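Local coordinates for sterol regulatory element-binding protein cleavage-activating protein (Schizosaccharomyces pombe, PDB 4YHC) that escorts the SREBP homologue Sre1 so that it is processed when sterol or oxygen is low, the part described here being its WD40 domain, at residues L154-I158 and E159-I163; L91-D95 and T96-L100; L66-K70 and E71-R75. The protein carries 9 engineered substitutions. All blocks are in the same frame, centred on the assembly; numbering follows the deposited sequence.

Interaction 1. Residues L154-I158 and E159-I163; sequences LTIEI and EGADI
The carboxylates of Glu157 and Glu159 meet at the end of a beta hairpin, their planes 82° apart, with Glu157 OE2 3.1 Å from Glu159 OE2. The Glu159 group also lies against aliphatic carbon: its OE1 is 3.7 Å from Glu157 CB and 3.6 Å from Ile158 CB. With CG beside its own backbone N and a bend at the second torsion, Glu159 folds back over the turn, although its poor order leaves these positions approximate.

Behind the turn run the third and fourth strands of a four-stranded propeller blade, antiparallel at 174°. Thr155 and Asp162 form a hydrogen-bonded pair, Thr155 N reaching Asp162 O at 2.9 Å and the reverse bond closing the ring. Nearer the turn, Glu157 N donates to Gly160 O at 2.7 Å.

Leu154, Ile156, Ala161 and Ile163 share one face. Ile156 CG1 touches Ala161 CB at 4.0 Å, and Leu154 CD1 lies 4.3 Å from Ile163 CB. Met108 and Leu109 of strand 106-112, in the preceding blade, cover this side.

Three backbone bonds therefore hold the hairpin. If both are charged, the acidic pair would be expected to repel rather than hold it, which may favour protonation of one or mobility of Glu159; Asp162 OD2, 5.4 Å from Glu157 OE1, would add to the negative charge.

Interaction 2. Residues L91-D95 and T96-L100; sequences LFSKD and TLFIL
Strands 88-92 and 96-101 run antiparallel, with Leu91 and Phe98 as a hydrogen-bonded pair: Leu91 N donates to Phe98 O at 2.9 Å and Phe98 N returns the bond to Leu91 O. They are the second and third strands of a four-stranded WD40 propeller blade, joined by a tight turn in which Lys94 and Asp95 occupy the middle positions.

Phe92 and Leu97, the next pair toward the turn, are non-hydrogen-bonded and point to the same face of the sheet. There the leucine lies over the phenylalanine ring: Leu97 CB is 3.9 Å from the Phe92 centroid and 16° off the ring normal, which is the geometry of a CH-pi contact. With Leu97 CG between its backbone N and carbonyl carbon (chi1 79°), the leucine runs alongside the Phe92 side chain, pointing the same way, and this brings CD2 to the ring as well, 3.9 Å from Phe92 CE2. Tyr113 meets Phe92 edge-to-face, while Leu121, Val123, Leu140 and Val142 of the next blade pack round it, so this side of the hairpin is buried between blades.

Leu91 and Phe98 point to the other face. Phe98 turns a ring edge to the neighbouring strand, with CD1 3.5 Å from Leu91 O, close to the ring plane. Farther along, Leu91 CD1 meets Leu100 CD1 at 3.9 Å, and Pro74 packs against the Phe98 side chain.

Ser93 closes the turn with both backbone and side chain. Its N-H reaches Thr96 O at 2.8 Å. A chi1 of 64° sets Ser93 OG between its backbone N and carbonyl carbon and so brings it to Thr96 N, from which it accepts a bent bond of 3.0 Å.

Interaction 3. Residues L66-K70 and E71-R75; sequences LVLSK and EQMPR
Gln72 OE1 is gripped from two sides: Ser69 N donates to it at 2.9 Å in a nearly straight bond (165° at the hydrogen), and a water donates to it at 2.8 Å. The same water donates to Val67 O at 2.7 Å, tying the amide to the end of strand 63-68. This is a tight 3-10-like turn in the WD40 propeller, where the chain leaves the outermost strand of one blade and heads for the first strand of the next, 79-82.

Gln72 N donates to Ser69 O at 2.8 Å, the donor standing above the Ser69 carbonyl plane, 56° out of it. With CG beside its own N (chi1 -66°) and an extended chain beyond, Gln72 carries its amide back over Ser69. A weak bond of 3.4 Å from Met73 N to Lys70 O continues the turn.

Beside the amide, Leu68 makes the apolar part of the contact. It spreads its two methyls: CD2 lies 3.8 Å from Gln72 CB, while Met73, bent at its second and third torsions, crosses Leu68 at about a right angle and sets SD 3.9 Å from Leu68 CD1.

How the interactions relate
All three contacts lie where the chain turns, but on different parts of the propeller. Interaction 2 is the most buried, with aromatic packing inside the blade interface; interactions 1 and 3 are surface contacts, rich in charged or water-bonded groups. Interactions 1 and 2 are hairpins within neighbouring blades and touch where Ile163 CD1 meets Leu97 CD1 at 4.0 Å. Interaction 3 is instead a connection between blades, and it packs on interaction 2 through Met73 CE, 3.8 Å from Leu91 CD1, and through Pro74 against Ser93. Interactions 1 and 3 do not touch, their nearest atoms lying about 13 Å apart; the 91-100 hairpin touches both.

Interaction 1. Residues L154-I158 and E159-I163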
ATOM      1  N   LEU A 154      12.793  17.159  -9.239  1.00 28.08           N
ATOM      2  CA  LEU A 154      13.949  16.669  -8.522  1.00 31.26           C
ATOM      3  C   LEU A 154      14.823  15.963  -9.516  1.00 28.68           C
ATOM      4  O   LEU A 154      14.380  15.002 -10.141  1.00 34.44           O
ATOM      5  CB  LEU A 154      13.488  15.710  -7.411  1.00 26.97           C
ATOM      6  CG  LEU A 154      14.538  14.973  -6.615  1.00 27.57           C
ATOM      7  CD1 LEU A 154      15.513  15.923  -5.906  1.00 27.02           C
ATOM      8  CD2 LEU A 154      13.829  14.067  -5.618  1.00 24.64           C
ATOM      9  N   THR A 155      16.057  16.419  -9.658  1.00 25.12           N
ATOM     10  CA  THR A 155      17.027  15.694 -10.473  1.00 29.06           C
ATOM     11  C   THR A 155      18.105  15.112  -9.604  1.00 36.02           C
ATOM     12  O   THR A 155      18.673  15.790  -8.752  1.00 35.08           O
ATOM     13  CB  THR A 155      17.692  16.567 -11.564  1.00 34.02           C
ATOM     14  OG1 THR A 155      16.690  17.067 -12.436  1.00 35.22           O
ATOM     15  CG2 THR A 155      18.607  15.717 -12.418  1.00 35.05           C
ATOM     16  N   ILE A 156      18.430  13.854  -9.847  1.00 32.74           N
ATOM     17  CA  ILE A 156      19.410  13.170  -9.065  1.00 32.84           C
ATOM     18  C   ILE A 156      20.521  12.679  -9.957  1.00 36.36           C
ATOM     19  O   ILE A 156      20.274  12.113 -11.024  1.00 41.71           O
ATOM     20  CB  ILE A 156      18.773  11.993  -8.312  1.00 35.46           C
ATOM     21  CG1 ILE A 156      17.820  12.548  -7.258  1.00 34.37           C
ATOM     22  CG2 ILE A 156      19.840  11.100  -7.696  1.00 34.71           C
ATOM     23  CD1 ILE A 156      17.213  11.467  -6.373  1.00 34.28           C
ATOM     24  N   GLU A 157      21.751  12.920  -9.499  1.00 38.72           N
ATOM     25  CA  GLU A 157      22.939  12.445 -10.181  1.00 46.61           C
ATOM     26  C   GLU A 157      23.830  11.664  -9.230  1.00 51.83           C
ATOM     27  O   GLU A 157      23.497  11.439  -8.084  1.00 57.95           O
ATOM     28  CB  GLU A 157      23.687  13.629 -10.772  1.00 57.07           C
ATOM     29  CG  GLU A 157      22.902  14.322 -11.856  1.00 69.35           C
ATOM     30  CD  GLU A 157      23.742  15.285 -12.656  1.00 89.16           C
ATOM     31  OE1 GLU A 157      23.331  16.461 -12.766  1.00 98.12           O
ATOM     32  OE2 GLU A 157      24.809  14.876 -13.176  1.00 93.69           O
ATOM     33  N   ILE A 158      24.967  11.215  -9.725  1.00 57.61           N
ATOM     34  CA  ILE A 158      25.930  10.515  -8.887  1.00 65.62           C
ATOM     35  C   ILE A 158      26.405  11.475  -7.778  1.00 69.65           C
ATOM     36  O   ILE A 158      26.340  11.173  -6.585  1.00 61.52           O
ATOM     37  CB  ILE A 158      27.147  10.024  -9.714  1.00 64.66           C
ATOM     38  CG1 ILE A 158      26.692   9.201 -10.948  1.00 62.46           C
ATOM     39  CG2 ILE A 158      28.083   9.219  -8.816  1.00 64.58           C
ATOM     40  CD1 ILE A 158      26.665   9.954 -12.264  1.00 60.17           C
ATOM     41  N   GLU A 159      26.841  12.652  -8.210  1.00 83.80           N
ATOM     42  CA  GLU A 159      27.374  13.684  -7.322  1.00 95.39           C
ATOM     43  C   GLU A 159      26.330  14.069  -6.277  1.00 96.60           C
ATOM     44  O   GLU A 159      26.489  13.762  -5.100  1.00105.53           O
ATOM     45  CB  GLU A 159      27.822  14.913  -8.133  1.00100.51           C
ATOM     46  CG  GLU A 159      28.496  14.569  -9.458  1.00102.51           C
ATOM     47  CD  GLU A 159      27.496  14.427 -10.588  1.00101.83           C
ATOM     48  OE1 GLU A 159      27.323  13.302 -11.117  1.00 98.16           O
ATOM     49  OE2 GLU A 159      26.868  15.451 -10.926  1.00104.29           O
ATOM     50  N   GLY A 160      25.241  14.692  -6.720  1.00 82.22           N
ATOM     51  CA  GLY A 160      24.179  15.122  -5.821  1.00 68.75           C
ATOM     52  C   GLY A 160      22.849  15.294  -6.525  1.00 55.46           C
ATOM     53  O   GLY A 160      22.496  14.523  -7.416  1.00 53.79           O
ATOM     54  N   ALA A 161      22.111  16.319  -6.121  1.00 51.41           N
ATOM     55  CA  ALA A 161      20.782  16.561  -6.650  1.00 42.05           C
ATOM     56  C   ALA A 161      20.424  18.043  -6.624  1.00 35.95           C
ATOM     57  O   ALA A 161      21.068  18.820  -5.943  1.00 33.68           O
ATOM     58  CB  ALA A 161      19.775  15.747  -5.862  1.00 34.34           C
ATOM     59  N   ASP A 162      19.392  18.397  -7.383  1.00 31.34           N
ATOM     60  CA  ASP A 162      18.805  19.731  -7.430  1.00 35.85           C
ATOM     61  C   ASP A 162      17.311  19.556  -7.342  1.00 33.15           C
ATOM     62  O   ASP A 162      16.771  18.498  -7.779  1.00 34.23           O
ATOM     63  CB  ASP A 162      19.118  20.434  -8.747  1.00 46.51           C
ATOM     64  CG  ASP A 162      20.554  20.902  -8.827  1.00 61.68           C
ATOM     65  OD1 ASP A 162      20.947  21.712  -7.966  1.00 67.21           O
ATOM     66  OD2 ASP A 162      21.294  20.459  -9.742  1.00 68.60           O
ATOM     67  N   ILE A 163      16.651  20.577  -6.808  1.00 26.25           N
ATOM     68  CA  ILE A 163      15.232  20.590  -6.718  1.00 27.14           C
ATOM     69  C   ILE A 163      14.634  21.971  -7.073  1.00 30.98           C
ATOM     70  O   ILE A 163      15.271  22.945  -6.914  1.00 33.10           O
ATOM     71  CB  ILE A 163      14.813  20.090  -5.317  1.00 23.79           C
ATOM     72  CG1 ILE A 163      13.381  19.613  -5.351  1.00 27.23           C
ATOM     73  CG2 ILE A 163      14.982  21.156  -4.214  1.00 25.36           C
ATOM     74  CD1 ILE A 163      12.985  18.969  -4.023  1.00 29.92           C
TER

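Interaction 2. Residues L91-D95 and T96-L100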
ATOM      1  N   LEU A  91      12.442  12.551   3.467  1.00 21.53           N
ATOM      2  CA  LEU A  91      11.950  12.816   4.815  1.00 22.91           C
ATOM      3  C   LEU A  91      11.561  14.309   4.897  1.00 22.17           C
ATOM      4  O   LEU A  91      12.311  15.164   4.447  1.00 23.72           O
ATOM      5  CB  LEU A  91      13.032  12.532   5.829  1.00 23.04           C
ATOM      6  CG  LEU A  91      13.631  11.148   6.008  1.00 25.74           C
ATOM      7  CD1 LEU A  91      14.712  11.227   7.069  1.00 27.47           C
ATOM      8  CD2 LEU A  91      12.540  10.176   6.430  1.00 20.85           C
ATOM      9  N   PHE A  92      10.416  14.608   5.481  1.00 18.64           N
ATOM     10  CA  PHE A  92       9.967  15.972   5.626  1.00 22.15           C
ATOM     11  C   PHE A  92       9.798  16.282   7.088  1.00 24.61           C
ATOM     12  O   PHE A  92       9.014  15.612   7.798  1.00 24.28           O
ATOM     13  CB  PHE A  92       8.592  16.176   4.951  1.00 21.54           C
ATOM     14  CG  PHE A  92       8.668  16.261   3.450  1.00 22.45           C
ATOM     15  CD1 PHE A  92       8.952  15.131   2.695  1.00 22.48           C
ATOM     16  CD2 PHE A  92       8.429  17.488   2.787  1.00 25.64           C
ATOM     17  CE1 PHE A  92       9.055  15.209   1.329  1.00 26.23           C
ATOM     18  CE2 PHE A  92       8.522  17.558   1.428  1.00 22.41           C
ATOM     19  CZ  PHE A  92       8.860  16.430   0.696  1.00 23.62           C
ATOM     20  N   SER A  93      10.531  17.285   7.559  1.00 25.82           N
ATOM     21  CA  SER A  93      10.244  17.886   8.869  1.00 23.21           C
ATOM     22  C   SER A  93       9.224  19.011   8.676  1.00 30.13           C
ATOM     23  O   SER A  93       8.658  19.151   7.573  1.00 26.09           O
ATOM     24  CB  SER A  93      11.545  18.397   9.505  1.00 25.41           C
ATOM     25  OG  SER A  93      12.102  19.447   8.697  1.00 26.84           O
ATOM     26  N   LYS A  94       8.959  19.820   9.718  1.00 25.23           N
ATOM     27  CA  LYS A  94       8.030  20.914   9.571  1.00 31.55           C
ATOM     28  C   LYS A  94       8.484  21.967   8.540  1.00 32.56           C
ATOM     29  O   LYS A  94       7.637  22.574   7.892  1.00 30.27           O
ATOM     30  CB  LYS A  94       7.714  21.587  10.920  1.00 41.12           C
ATOM     31  CG  LYS A  94       8.883  22.320  11.574  1.00 45.03           C
ATOM     32  CD  LYS A  94       8.540  22.874  12.973  1.00 54.29           C
ATOM     33  CE  LYS A  94       9.833  23.204  13.736  1.00 63.17           C
ATOM     34  NZ  LYS A  94       9.657  23.376  15.208  1.00 70.19           N
ATOM     35  N   ASP A  95       9.791  22.158   8.371  1.00 24.47           N
ATOM     36  CA  ASP A  95      10.296  23.164   7.437  1.00 33.96           C
ATOM     37  C   ASP A  95      11.341  22.691   6.453  1.00 38.45           C
ATOM     38  O   ASP A  95      11.791  23.484   5.621  1.00 32.62           O
ATOM     39  CB  ASP A  95      10.854  24.396   8.178  1.00 40.98           C
ATOM     40  CG  ASP A  95      11.949  24.078   9.162  1.00 44.33           C
ATOM     41  OD1 ASP A  95      12.704  23.107   8.986  1.00 45.79           O
ATOM     42  OD2 ASP A  95      12.053  24.832  10.156  1.00 53.41           O
ATOM     43  N   THR A  96      11.724  21.414   6.503  1.00 30.33           N
ATOM     44  CA  THR A  96      12.832  20.950   5.639  1.00 30.24           C
ATOM     45  C   THR A  96      12.570  19.589   5.029  1.00 32.62           C
ATOM     46  O   THR A  96      12.017  18.689   5.696  1.00 26.46           O
ATOM     47  CB  THR A  96      14.104  20.902   6.493  1.00 31.77           C
ATOM     48  OG1 THR A  96      14.154  22.071   7.321  1.00 31.17           O
ATOM     49  CG2 THR A  96      15.355  20.812   5.662  1.00 28.17           C
ATOM     50  N   LEU A  97      12.978  19.425   3.776  1.00 25.96           N
ATOM     51  CA  LEU A  97      12.997  18.125   3.166  1.00 27.10           C
ATOM     52  C   LEU A  97      14.423  17.652   2.956  1.00 32.17           C
ATOM     53  O   LEU A  97      15.364  18.447   2.654  1.00 25.15           O
ATOM     54  CB  LEU A  97      12.164  18.103   1.886  1.00 26.34           C
ATOM     55  CG  LEU A  97      12.734  18.669   0.604  1.00 25.89           C
ATOM     56  CD1 LEU A  97      13.492  17.677  -0.250  1.00 21.14           C
ATOM     57  CD2 LEU A  97      11.574  19.240  -0.210  1.00 28.16           C
ATOM     58  N   PHE A  98      14.586  16.357   3.154  1.00 17.64           N
ATOM     59  CA  PHE A  98      15.858  15.713   3.072  1.00 19.98           C
ATOM     60  C   PHE A  98      15.742  14.534   2.146  1.00 23.47           C
ATOM     61  O   PHE A  98      14.873  13.695   2.321  1.00 26.48           O
ATOM     62  CB  PHE A  98      16.225  15.199   4.462  1.00 19.71           C
ATOM     63  CG  PHE A  98      16.169  16.215   5.591  1.00 21.63           C
ATOM     64  CD1 PHE A  98      15.031  16.408   6.325  1.00 25.89           C
ATOM     65  CD2 PHE A  98      17.331  16.857   6.032  1.00 25.99           C
ATOM     66  CE1 PHE A  98      14.982  17.253   7.415  1.00 26.32           C
ATOM     67  CE2 PHE A  98      17.306  17.700   7.146  1.00 26.71           C
ATOM     68  CZ  PHE A  98      16.116  17.920   7.828  1.00 24.54           C
ATOM     69  N   ILE A  99      16.645  14.396   1.195  1.00 24.02           N
ATOM     70  CA  ILE A  99      16.632  13.307   0.226  1.00 26.12           C
ATOM     71  C   ILE A  99      17.875  12.479   0.455  1.00 27.07           C
ATOM     72  O   ILE A  99      19.016  12.997   0.251  1.00 24.43           O
ATOM     73  CB  ILE A  99      16.697  13.790  -1.235  1.00 29.60           C
ATOM     74  CG1 ILE A  99      15.548  14.750  -1.566  1.00 29.80           C
ATOM     75  CG2 ILE A  99      16.772  12.601  -2.194  1.00 24.40           C
ATOM     76  CD1 ILE A  99      14.166  14.222  -1.332  1.00 29.06           C
ATOM     77  N   LEU A 100      17.663  11.233   0.882  1.00 20.71           N
ATOM     78  CA  LEU A 100      18.741  10.293   1.127  1.00 24.17           C
ATOM     79  C   LEU A 100      18.833   9.173   0.139  1.00 27.58           C
ATOM     80  O   LEU A 100      17.832   8.546  -0.261  1.00 20.51           O
ATOM     81  CB  LEU A 100      18.637   9.681   2.497  1.00 24.21           C
ATOM     82  CG  LEU A 100      18.777  10.645   3.676  1.00 37.14           C
ATOM     83  CD1 LEU A 100      17.554  10.431   4.537  1.00 40.94           C
ATOM     84  CD2 LEU A 100      20.062  10.464   4.509  1.00 27.08           C
TER

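Interaction 3. Residues L66-K70 and E71-R75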
ATOM      1  N   LEU A  66      19.951   1.831   6.254  1.00 35.02           N
ATOM      2  CA  LEU A  66      20.162   3.123   6.907  1.00 29.69           C
ATOM      3  C   LEU A  66      19.446   2.992   8.214  1.00 32.04           C
ATOM      4  O   LEU A  66      18.323   2.477   8.264  1.00 24.88           O
ATOM      5  CB  LEU A  66      19.492   4.239   6.057  1.00 28.22           C
ATOM      6  CG  LEU A  66      19.920   5.700   6.056  1.00 38.52           C
ATOM      7  CD1 LEU A  66      18.786   6.645   5.677  1.00 35.17           C
ATOM      8  CD2 LEU A  66      20.463   6.082   7.411  1.00 44.61           C
ATOM      9  N   VAL A  67      20.096   3.413   9.284  1.00 25.17           N
ATOM     10  CA  VAL A  67      19.503   3.414  10.563  1.00 29.91           C
ATOM     11  C   VAL A  67      19.795   4.781  11.106  1.00 35.25           C
ATOM     12  O   VAL A  67      20.972   5.209  11.088  1.00 32.82           O
ATOM     13  CB  VAL A  67      20.126   2.403  11.523  1.00 32.67           C
ATOM     14  CG1 VAL A  67      19.536   2.589  12.895  1.00 33.68           C
ATOM     15  CG2 VAL A  67      19.879   0.980  11.074  1.00 36.42           C
ATOM     16  N   LEU A  68      18.750   5.496  11.510  1.00 25.49           N
ATOM     17  CA  LEU A  68      18.941   6.782  12.227  1.00 28.36           C
ATOM     18  C   LEU A  68      18.209   6.776  13.523  1.00 31.39           C
ATOM     19  O   LEU A  68      16.998   6.606  13.565  1.00 29.10           O
ATOM     20  CB  LEU A  68      18.559   8.001  11.389  1.00 28.02           C
ATOM     21  CG  LEU A  68      19.399   8.240  10.116  1.00 37.52           C
ATOM     22  CD1 LEU A  68      18.787   9.266   9.201  1.00 36.12           C
ATOM     23  CD2 LEU A  68      20.860   8.635  10.420  1.00 37.85           C
ATOM     24  N   SER A  69      18.947   7.002  14.620  1.00 28.84           N
ATOM     25  CA  SER A  69      18.336   7.160  15.923  1.00 26.58           C
ATOM     26  C   SER A  69      17.606   8.483  16.036  1.00 23.62           C
ATOM     27  O   SER A  69      17.800   9.383  15.249  1.00 22.90           O
ATOM     28  CB  SER A  69      19.443   7.121  17.006  1.00 32.64           C
ATOM     29  OG  SER A  69      20.407   8.201  16.730  1.00 33.68           O
ATOM     30  N   LYS A  70      16.792   8.612  17.066  1.00 27.11           N
ATOM     31  CA  LYS A  70      16.148   9.885  17.383  1.00 35.24           C
ATOM     32  C   LYS A  70      17.086  11.114  17.380  1.00 31.50           C
ATOM     33  O   LYS A  70      16.722  12.177  16.916  1.00 34.03           O
ATOM     34  CB  LYS A  70      15.503   9.781  18.755  1.00 33.51           C
ATOM     35  CG  LYS A  70      15.036  11.134  19.272  1.00 37.15           C
ATOM     36  CD  LYS A  70      14.623  11.030  20.727  1.00 45.61           C
ATOM     37  CE  LYS A  70      14.313  12.381  21.331  1.00 46.90           C
ATOM     38  NZ  LYS A  70      14.488  12.286  22.794  1.00 48.03           N
ATOM     39  N   GLU A  71      18.298  10.924  17.873  1.00 35.50           N
ATOM     40  CA  GLU A  71      19.294  11.986  17.976  1.00 37.59           C
ATOM     41  C   GLU A  71      20.044  12.184  16.678  1.00 44.73           C
ATOM     42  O   GLU A  71      20.963  13.003  16.622  1.00 43.93           O
ATOM     43  CB  GLU A  71      20.315  11.663  19.080  1.00 31.87           C
ATOM     44  CG  GLU A  71      19.685  11.639  20.458  1.00 35.53           C
ATOM     45  CD  GLU A  71      19.030  10.305  20.827  1.00 35.97           C
ATOM     46  OE1 GLU A  71      18.197  10.310  21.729  1.00 32.18           O
ATOM     47  OE2 GLU A  71      19.310   9.264  20.204  1.00 32.62           O
ATOM     48  N   GLN A  72      19.679  11.430  15.637  1.00 42.73           N
ATOM     49  CA  GLN A  72      20.255  11.638  14.330  1.00 34.63           C
ATOM     50  C   GLN A  72      19.191  12.126  13.324  1.00 35.59           C
ATOM     51  O   GLN A  72      19.418  12.084  12.085  1.00 30.33           O
ATOM     52  CB  GLN A  72      20.954  10.355  13.863  1.00 35.72           C
ATOM     53  CG  GLN A  72      22.177   9.952  14.699  1.00 34.76           C
ATOM     54  CD  GLN A  72      22.508   8.451  14.643  1.00 47.13           C
ATOM     55  OE1 GLN A  72      21.707   7.616  14.194  1.00 40.44           O
ATOM     56  NE2 GLN A  72      23.711   8.097  15.136  1.00 55.54           N
ATOM     57  N   MET A  73      18.072  12.621  13.861  1.00 28.97           N
ATOM     58  CA  MET A  73      16.887  12.964  13.066  1.00 29.80           C
ATOM     59  C   MET A  73      16.430  14.368  13.411  1.00 31.72           C
ATOM     60  O   MET A  73      16.639  14.791  14.513  1.00 28.36           O
ATOM     61  CB  MET A  73      15.702  12.038  13.368  1.00 22.78           C
ATOM     62  CG  MET A  73      15.835  10.667  12.708  1.00 33.06           C
ATOM     63  SD  MET A  73      15.555  10.703  10.908  1.00 31.28           S
ATOM     64  CE  MET A  73      13.818  10.898  10.734  1.00 22.77           C
ATOM     65  N   PRO A  74      15.729  15.044  12.492  1.00 33.02           N
ATOM     66  CA  PRO A  74      15.078  16.301  12.864  1.00 32.82           C
ATOM     67  C   PRO A  74      14.093  16.125  14.007  1.00 31.54           C
ATOM     68  O   PRO A  74      13.627  15.043  14.247  1.00 29.56           O
ATOM     69  CB  PRO A  74      14.376  16.773  11.565  1.00 29.41           C
ATOM     70  CG  PRO A  74      14.372  15.566  10.652  1.00 32.56           C
ATOM     71  CD  PRO A  74      15.539  14.698  11.070  1.00 34.21           C
ATOM     72  N   ARG A  75      13.784  17.199  14.717  1.00 33.30           N
ATOM     73  CA  ARG A  75      12.958  17.086  15.901  1.00 40.15           C
ATOM     74  C   ARG A  75      11.498  17.031  15.520  1.00 34.05           C
ATOM     75  O   ARG A  75      10.661  16.744  16.363  1.00 39.49           O
ATOM     76  CB  ARG A  75      13.264  18.197  16.926  1.00 57.45           C
ATOM     77  CG  ARG A  75      12.631  19.545  16.655  1.00 75.04           C
ATOM     78  CD  ARG A  75      12.533  20.418  17.910  1.00 88.43           C
ATOM     79  NE  ARG A  75      11.189  20.989  18.065  1.00 93.90           N
ATOM     80  CZ  ARG A  75      10.141  20.327  18.561  1.00 99.31           C
ATOM     81  NH1 ARG A  75      10.252  19.062  18.983  1.00 99.66           N
ATOM     82  NH2 ARG A  75       8.968  20.936  18.641  1.00101.87           N
TER
HETATM   83  O   HOH W   1      23.123   5.701  12.720  1.00 45.62           O
HETATM   84  O   HOH W   2      17.194  12.191  22.868  1.00 33.03           O
HETATM   85  O   HOH W   3      15.009  14.078  16.671  1.00 42.29           O